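Local coordinates for protein dihydrofolate reductase, putative (Aspergillus flavus, PDB 6DRS) that probably catalyses the NADPH-dependent reduction of dihydrofolate to tetrahydrofolate, and is held here with NADP and a small antifolate inhibitor, at residues 42-47 / 75-80; 101-106 / 125-130. All blocks are in the same frame, centred on the assembly; numbering follows the deposited sequence.

Overall arrangement
The two contacts follow one another along the chain, contact 1 closing before contact 2 opens, and their centres lie about 12 Å apart. Contact 1 sets helix 38-49 against the loop that leads into strand 81-85 and forms one wall of the inhibitor pocket. Contact 2 lies further out, about 18 Å from the centre of the chain, and joins helix 89-116 to the start of strand 128-132, which runs parallel to strand 81-85. The two touch directly: Lys-79 N probably donates to Thr-127 OG1, and Arg-80 O probably accepts from Asp-128 N. The pocket-lining loop is thus tied to the outer strand, and a sulfate ion contacts both sites.

Contact 1. Residues 42-47 / 75-80; sequences SFFARV and RPLGKR. With H8A (3-{[(3R)-7,9-diamino-3-methyl-2,3-dihydrofuro[2,3-f]quinazolin-4-yl]oxy}benzonitrile), chain G; SO4 (sulfate ion), chain E.
Just past the cis peptide bond before Pro-76, Leu-77 brings CD1 to the edge of the Phe-44 ring, 4.4 Å from Phe-44 CE2. Its CG stands beside the backbone N (chi1 -77°), which directs the isobutyl fork toward the helix. The other branch, Leu-77 CD2, rests against the benzonitrile ring of the inhibitor, 3.9 Å from H8A C17. Phe-44 in turn covers the diaminoquinazoline with one face: H8A C5 sits 3.4 Å from the ring plane, offset toward the rim. Met-60 of strand 57-63 touches both side chains.

Gly-78 and Lys-79 occupy the middle of a type II beta turn running from Leu-77 to Arg-80, and Lys-79 takes the positive phi of the third position. Gly-78 N makes a weak hydrogen bond to a sulfate oxygen, while the extended Lys-79 chain runs alongside the same ion.

These residues line the antifolate pocket of the dihydrofolate reductase fold. Arg-80 probably corresponds to the arginine that in related reductases binds the carboxylate of the substrate's glutamate tail; here the inhibitor's nitrile comes up to it instead. Bent at chi2 and chi3, the Arg-80 side chain curls back over the turn and grips Gly-78 O side-on, through NE (3.0 Å) and NH2 (2.9 Å). The NH2 bond lies on a carbonyl lone pair, whereas NE approaches from above the carbonyl plane. This double hold fixes the rotation of the guanidinium. Arg-80 NH1 reaches back toward the helix, 4.0 Å from Ala-45 CA, and hydrogen-bonds to Thr-48 OG1. Arg-80 NH1 also offers a nearly straight (162°) but weak bond of 3.4 Å to H8A N21. H8A N21 lies in the guanidinium plane and at the in-plane edge of Phe-44, with Ala-45 CB 3.9 Å away.

Contact 2. Residues 101-106 / 125-130; sequences KEKRAK and PITDAI. With SO4 (sulfate ion), chain E.
Arg-104 lays the edge of its guanidinium against the backbone carbonyl of Thr-127 and holds that single oxygen end-on with two nitrogens. Arg-104 NH1 lies 2.8 Å from Thr-127 O and Arg-104 NH2 2.9 Å from it. The oxygen is almost exactly in the guanidinium plane, yet the two donors meet the carbonyl differently: NH2 comes in the carbonyl plane, NH1 from 35° above it. A bend at chi2 (-113°) carries the arginine across from the helix. Beyond the shared oxygen, Arg-104 NH2 faces Asp-128 OD1 at 3.7 Å, a long salt bridge in which the two flat groups are turned only 22° from each other. The other carboxylate oxygen of Asp-128 pairs with Lys-145, and this second cation would be expected to help keep the aspartate charged.

One residue earlier on the helix, Lys-103 points toward segment 125-130, where Lys-103 CG approaches Thr-127 CG2 at 4.5 Å, at the outer limit of contact. The threonine hydroxyl is probably taken up by Lys-79, and Met-107 adds apolar contact. A bend at chi2 then sends the lysine amine past Pro-76 to a sulfate ion, probably from the crystallisation liquor, with Lys-103 NZ 2.7 Å from sulfate O4. Both Arg-104 and Thr-127 also touch a crystal neighbour, so this outer surface is partly shared with the lattice.

Helix 89-116 links the parallel, neighbouring strands 81-85 and 128-132, and here it packs on the entrance to the second of them, the beta-alpha-beta crossover arrangement of the dihydrofolate reductase fold.

Contact 1. Residues 42-47 / 75-80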
loop_
_atom_site.group_PDB
_atom_site.type_symbol
_atom_site.label_atom_id
_atom_site.label_comp_id
_atom_site.label_asym_id
_atom_site.label_seq_id
_atom_site.Cartn_x
_atom_site.Cartn_y
_atom_site.Cartn_z
ATOM N N SER A 42 7.922 0.591 7.632
ATOM C CA SER A 42 8.007 -0.754 8.150
ATOM C C SER A 42 6.591 -1.330 8.353
ATOM O O SER A 42 6.334 -2.532 8.098
ATOM C CB SER A 42 8.894 -0.818 9.381
ATOM O OG SER A 42 8.280 -0.171 10.484
ATOM N N PHE A 43 5.663 -0.467 8.763
ATOM C CA PHE A 43 4.285 -0.850 8.931
ATOM C C PHE A 43 3.712 -1.278 7.578
ATOM O O PHE A 43 3.039 -2.313 7.466
ATOM C CB PHE A 43 3.455 0.263 9.587
ATOM C CG PHE A 43 1.961 0.009 9.593
ATOM C CD1 PHE A 43 1.358 -0.720 10.617
ATOM C CD2 PHE A 43 1.139 0.519 8.591
ATOM C CE1 PHE A 43 -0.017 -0.927 10.637
ATOM C CE2 PHE A 43 -0.230 0.298 8.598
ATOM C CZ PHE A 43 -0.812 -0.432 9.618
ATOM N N PHE A 44 3.969 -0.478 6.557
ATOM C CA PHE A 44 3.469 -0.797 5.217
ATOM C C PHE A 44 4.054 -2.138 4.759
ATOM O O PHE A 44 3.350 -2.931 4.166
ATOM C CB PHE A 44 3.811 0.304 4.210
ATOM C CG PHE A 44 3.545 -0.077 2.772
ATOM C CD1 PHE A 44 2.277 0.077 2.209
ATOM C CD2 PHE A 44 4.569 -0.578 1.968
ATOM C CE1 PHE A 44 2.038 -0.269 0.880
ATOM C CE2 PHE A 44 4.319 -0.930 0.645
ATOM C CZ PHE A 44 3.059 -0.776 0.103
ATOM N N ALA A 45 5.348 -2.335 5.033
ATOM C CA ALA A 45 6.069 -3.506 4.572
ATOM C C ALA A 45 5.510 -4.757 5.270
ATOM O O ALA A 45 5.095 -5.705 4.591
ATOM C CB ALA A 45 7.560 -3.337 4.789
ATOM N N ARG A 46 5.424 -4.719 6.599
ATOM C CA ARG A 46 4.962 -5.884 7.392
ATOM C C ARG A 46 3.528 -6.235 7.013
ATOM O O ARG A 46 3.227 -7.385 6.791
ATOM C CB ARG A 46 5.020 -5.647 8.903
ATOM C CG ARG A 46 6.429 -5.466 9.430
ATOM C CD ARG A 46 6.321 -5.498 10.946
ATOM N NE ARG A 46 5.401 -4.476 11.438
ATOM C CZ ARG A 46 5.712 -3.204 11.671
ATOM N NH1 ARG A 46 6.964 -2.784 11.580
ATOM N NH2 ARG A 46 4.766 -2.360 12.026
ATOM N N VAL A 47 2.658 -5.234 6.949
ATOM C CA VAL A 47 1.272 -5.468 6.658
ATOM C C VAL A 47 1.076 -6.025 5.245
ATOM O O VAL A 47 0.291 -6.954 5.073
ATOM C CB VAL A 47 0.436 -4.215 6.949
ATOM C CG1 VAL A 47 -0.992 -4.343 6.425
ATOM C CG2 VAL A 47 0.476 -3.957 8.454
ATOM N N ARG A 75 12.738 -2.469 -6.542
ATOM C CA ARG A 75 11.492 -2.955 -7.107
ATOM C C ARG A 75 11.759 -4.045 -8.166
ATOM O O ARG A 75 12.879 -4.116 -8.693
ATOM C CB ARG A 75 10.665 -1.770 -7.611
ATOM C CG ARG A 75 10.917 -1.413 -9.066
ATOM C CD ARG A 75 10.406 -0.036 -9.410
ATOM N NE ARG A 75 10.978 0.270 -10.711
ATOM C CZ ARG A 75 11.365 1.474 -11.113
ATOM N NH1 ARG A 75 11.303 2.505 -10.285
ATOM N NH2 ARG A 75 11.815 1.635 -12.347
ATOM N N PRO A 76 10.767 -4.894 -8.490
ATOM C CA PRO A 76 9.460 -5.003 -7.786
ATOM C C PRO A 76 9.656 -5.377 -6.305
ATOM O O PRO A 76 10.663 -5.967 -5.947
ATOM C CB PRO A 76 8.684 -6.102 -8.533
ATOM C CG PRO A 76 9.471 -6.341 -9.809
ATOM C CD PRO A 76 10.893 -6.020 -9.412
ATOM N N LEU A 77 8.742 -4.951 -5.442
ATOM C CA LEU A 77 8.952 -5.047 -3.985
ATOM C C LEU A 77 8.899 -6.528 -3.547
ATOM O O LEU A 77 7.999 -7.288 -3.953
ATOM C CB LEU A 77 7.848 -4.211 -3.324
ATOM C CG LEU A 77 8.068 -2.692 -3.360
ATOM C CD1 LEU A 77 6.835 -1.985 -2.828
ATOM C CD2 LEU A 77 9.283 -2.307 -2.519
ATOM N N GLY A 78 9.866 -6.948 -2.741
ATOM C CA GLY A 78 10.048 -8.359 -2.445
ATOM C C GLY A 78 8.959 -8.945 -1.553
ATOM O O GLY A 78 8.354 -8.269 -0.684
ATOM N N LYS A 79 8.709 -10.237 -1.802
ATOM C CA LYS A 79 7.915 -11.081 -0.926
ATOM C C LYS A 79 6.437 -10.775 -1.108
ATOM O O LYS A 79 5.622 -11.195 -0.272
ATOM C CB LYS A 79 8.316 -10.949 0.545
ATOM C CG LYS A 79 9.666 -11.561 0.863
ATOM C CD LYS A 79 10.127 -11.334 2.259
ATOM C CE LYS A 79 11.572 -11.768 2.399
ATOM N NZ LYS A 79 11.826 -12.231 3.782
ATOM N N ARG A 80 6.109 -10.088 -2.192
ATOM C CA ARG A 80 4.720 -9.896 -2.546
ATOM C C ARG A 80 4.552 -10.085 -4.062
ATOM O O ARG A 80 5.519 -10.092 -4.808
ATOM C CB ARG A 80 4.274 -8.492 -2.134
ATOM C CG ARG A 80 3.943 -8.343 -0.655
ATOM C CD ARG A 80 4.330 -6.967 -0.160
ATOM N NE ARG A 80 5.779 -6.760 -0.145
ATOM C CZ ARG A 80 6.401 -5.647 0.258
ATOM N NH1 ARG A 80 5.719 -4.626 0.767
ATOM N NH2 ARG A 80 7.717 -5.568 0.159
HETATM C C2 H8A G . 5.301 3.692 0.599
HETATM C C3 H8A G . 4.765 3.828 1.883
HETATM C C4 H8A G . 3.386 3.619 2.093
HETATM C C5 H8A G . 2.527 3.301 1.017
HETATM C C6 H8A G . 3.117 3.155 -0.261
HETATM C C7 H8A G . 4.455 3.369 -0.446
HETATM C C8 H8A G . 1.190 3.088 1.268
HETATM O O1 H8A G . 6.631 3.878 0.372
HETATM C C10 H8A G . 1.517 3.522 3.540
HETATM C C14 H8A G . 7.539 2.849 0.193
HETATM C C15 H8A G . 8.773 3.141 -0.427
HETATM C C16 H8A G . 9.716 2.115 -0.618
HETATM C C17 H8A G . 9.419 0.809 -0.187
HETATM C C18 H8A G . 8.199 0.480 0.439
HETATM N N9 H8A G . 0.702 3.217 2.522
HETATM N N11 H8A G . 2.832 3.751 3.331
HETATM N N12 H8A G . 0.309 2.710 0.169
HETATM N N13 H8A G . 1.028 3.669 4.914
HETATM C C19 H8A G . 7.266 1.524 0.614
HETATM C C20 H8A G . 7.939 -0.777 0.834
HETATM N N21 H8A G . 7.700 -1.912 1.134
HETATM C C22 H8A G . 4.828 3.196 -1.846
HETATM C C23 H8A G . 3.452 3.057 -2.502
HETATM O O24 H8A G . 2.501 2.828 -1.446
HETATM C C25 H8A G . 5.438 1.821 -2.008
HETATM S S SO4 E . 12.979 -7.855 -0.080
HETATM O O1 SO4 E . 13.219 -7.070 1.154
HETATM O O2 SO4 E . 11.958 -8.890 0.201
HETATM O O3 SO4 E . 14.234 -8.513 -0.525
HETATM O O4 SO4 E . 12.495 -6.934 -1.136
#

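Contact 2. Residues 101-106 / 125-130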
loop_
_atom_site.group_PDB
_atom_site.type_symbol
_atom_site.label_atom_id
_atom_site.label_comp_id
_atom_site.label_asym_id
_atom_site.label_seq_id
_atom_site.Cartn_x
_atom_site.Cartn_y
_atom_site.Cartn_z
ATOM N N LYS A 101 13.731 -9.714 -13.148
ATOM C CA LYS A 101 14.917 -10.569 -13.365
ATOM C C LYS A 101 16.122 -10.052 -12.560
ATOM O O LYS A 101 16.901 -10.841 -12.002
ATOM C CB LYS A 101 15.223 -10.661 -14.865
ATOM C CG LYS A 101 16.380 -11.571 -15.255
ATOM C CD LYS A 101 16.657 -11.611 -16.744
ATOM C CE LYS A 101 17.784 -12.570 -17.059
ATOM N NZ LYS A 101 17.867 -12.880 -18.512
ATOM N N GLU A 102 16.313 -8.740 -12.525
ATOM C CA GLU A 102 17.405 -8.153 -11.731
ATOM C C GLU A 102 17.140 -8.421 -10.237
ATOM O O GLU A 102 18.049 -8.743 -9.433
ATOM C CB GLU A 102 17.480 -6.662 -12.102
ATOM C CG GLU A 102 18.658 -5.883 -11.531
ATOM C CD GLU A 102 19.945 -6.648 -11.290
ATOM O OE1 GLU A 102 20.422 -7.326 -12.239
ATOM O OE2 GLU A 102 20.472 -6.567 -10.152
ATOM N N LYS A 103 15.870 -8.275 -9.853
ATOM C CA LYS A 103 15.460 -8.463 -8.453
ATOM C C LYS A 103 15.721 -9.923 -8.034
ATOM O O LYS A 103 16.294 -10.216 -6.965
ATOM C CB LYS A 103 13.986 -8.063 -8.325
ATOM C CG LYS A 103 13.363 -8.188 -6.944
ATOM C CD LYS A 103 13.808 -7.139 -5.950
ATOM C CE LYS A 103 13.080 -7.285 -4.631
ATOM N NZ LYS A 103 13.831 -6.675 -3.510
ATOM N N ARG A 104 15.310 -10.836 -8.906
ATOM C CA ARG A 104 15.516 -12.292 -8.669
ATOM C C ARG A 104 16.995 -12.549 -8.399
ATOM O O ARG A 104 17.337 -13.285 -7.459
ATOM C CB ARG A 104 15.056 -13.082 -9.890
ATOM C CG ARG A 104 13.552 -13.106 -10.029
ATOM C CD ARG A 104 13.083 -14.521 -9.808
ATOM N NE ARG A 104 11.703 -14.542 -10.273
ATOM C CZ ARG A 104 10.697 -14.228 -9.482
ATOM N NH1 ARG A 104 10.955 -13.891 -8.225
ATOM N NH2 ARG A 104 9.459 -14.256 -9.938
ATOM N N ALA A 105 17.836 -11.881 -9.199
ATOM C CA ALA A 105 19.284 -12.003 -9.092
ATOM C C ALA A 105 19.760 -11.509 -7.730
ATOM O O ALA A 105 20.538 -12.185 -7.065
ATOM C CB ALA A 105 19.950 -11.246 -10.217
ATOM N N LYS A 106 19.307 -10.332 -7.316
ATOM C CA LYS A 106 19.674 -9.822 -5.978
ATOM C C LYS A 106 19.198 -10.808 -4.904
ATOM O O LYS A 106 19.937 -11.158 -3.994
ATOM C CB LYS A 106 19.043 -8.450 -5.708
ATOM C CG LYS A 106 19.530 -7.312 -6.591
ATOM C CD LYS A 106 19.516 -5.982 -5.868
ATOM C CE LYS A 106 19.068 -4.818 -6.727
ATOM N NZ LYS A 106 19.918 -4.644 -7.930
ATOM N N PRO A 125 6.605 -16.123 1.654
ATOM C CA PRO A 125 5.840 -15.696 0.474
ATOM C C PRO A 125 6.765 -15.429 -0.723
ATOM O O PRO A 125 7.947 -15.140 -0.526
ATOM C CB PRO A 125 5.083 -14.427 0.905
ATOM C CG PRO A 125 5.798 -13.957 2.141
ATOM C CD PRO A 125 6.479 -15.161 2.761
ATOM N N ILE A 126 6.246 -15.541 -1.936
ATOM C CA ILE A 126 7.146 -15.457 -3.090
ATOM C C ILE A 126 7.141 -14.028 -3.654
ATOM O O ILE A 126 6.322 -13.207 -3.261
ATOM C CB ILE A 126 6.844 -16.553 -4.132
ATOM C CG1 ILE A 126 5.402 -16.540 -4.627
ATOM C CG2 ILE A 126 7.218 -17.917 -3.558
ATOM C CD1 ILE A 126 5.115 -15.474 -5.632
ATOM N N THR A 127 8.087 -13.716 -4.530
ATOM C CA THR A 127 8.148 -12.386 -5.167
ATOM C C THR A 127 7.778 -12.540 -6.641
ATOM O O THR A 127 8.381 -13.375 -7.340
ATOM C CB THR A 127 9.575 -11.845 -5.093
ATOM O OG1 THR A 127 9.978 -11.857 -3.723
ATOM C CG2 THR A 127 9.707 -10.461 -5.683
ATOM N N ASP A 128 6.798 -11.767 -7.097
ATOM C CA ASP A 128 6.446 -11.758 -8.495
ATOM C C ASP A 128 6.044 -10.334 -8.927
ATOM O O ASP A 128 5.699 -9.499 -8.080
ATOM C CB ASP A 128 5.295 -12.719 -8.772
ATOM C CG ASP A 128 5.160 -13.117 -10.237
ATOM O OD1 ASP A 128 6.149 -12.977 -10.992
ATOM O OD2 ASP A 128 4.057 -13.540 -10.622
ATOM N N ALA A 129 6.040 -10.082 -10.242
ATOM C CA ALA A 129 5.484 -8.856 -10.806
ATOM C C ALA A 129 4.743 -9.198 -12.089
ATOM O O ALA A 129 5.273 -9.927 -12.916
ATOM C CB ALA A 129 6.567 -7.851 -11.064
ATOM N N ILE A 130 3.538 -8.670 -12.228
ATOM C CA ILE A 130 2.764 -8.836 -13.440
ATOM C C ILE A 130 2.096 -7.501 -13.810
ATOM O O ILE A 130 1.854 -6.649 -12.948
ATOM C CB ILE A 130 1.737 -9.963 -13.282
ATOM C CG1 ILE A 130 0.626 -9.570 -12.314
ATOM C CG2 ILE A 130 2.430 -11.230 -12.820
ATOM C CD1 ILE A 130 -0.211 -10.750 -11.837
HETATM S S SO4 E . 12.979 -7.855 -0.080
HETATM O O1 SO4 E . 13.219 -7.070 1.154
HETATM O O2 SO4 E . 11.958 -8.890 0.201
HETATM O O3 SO4 E . 14.234 -8.513 -0.525
HETATM O O4 SO4 E . 12.495 -6.934 -1.136
#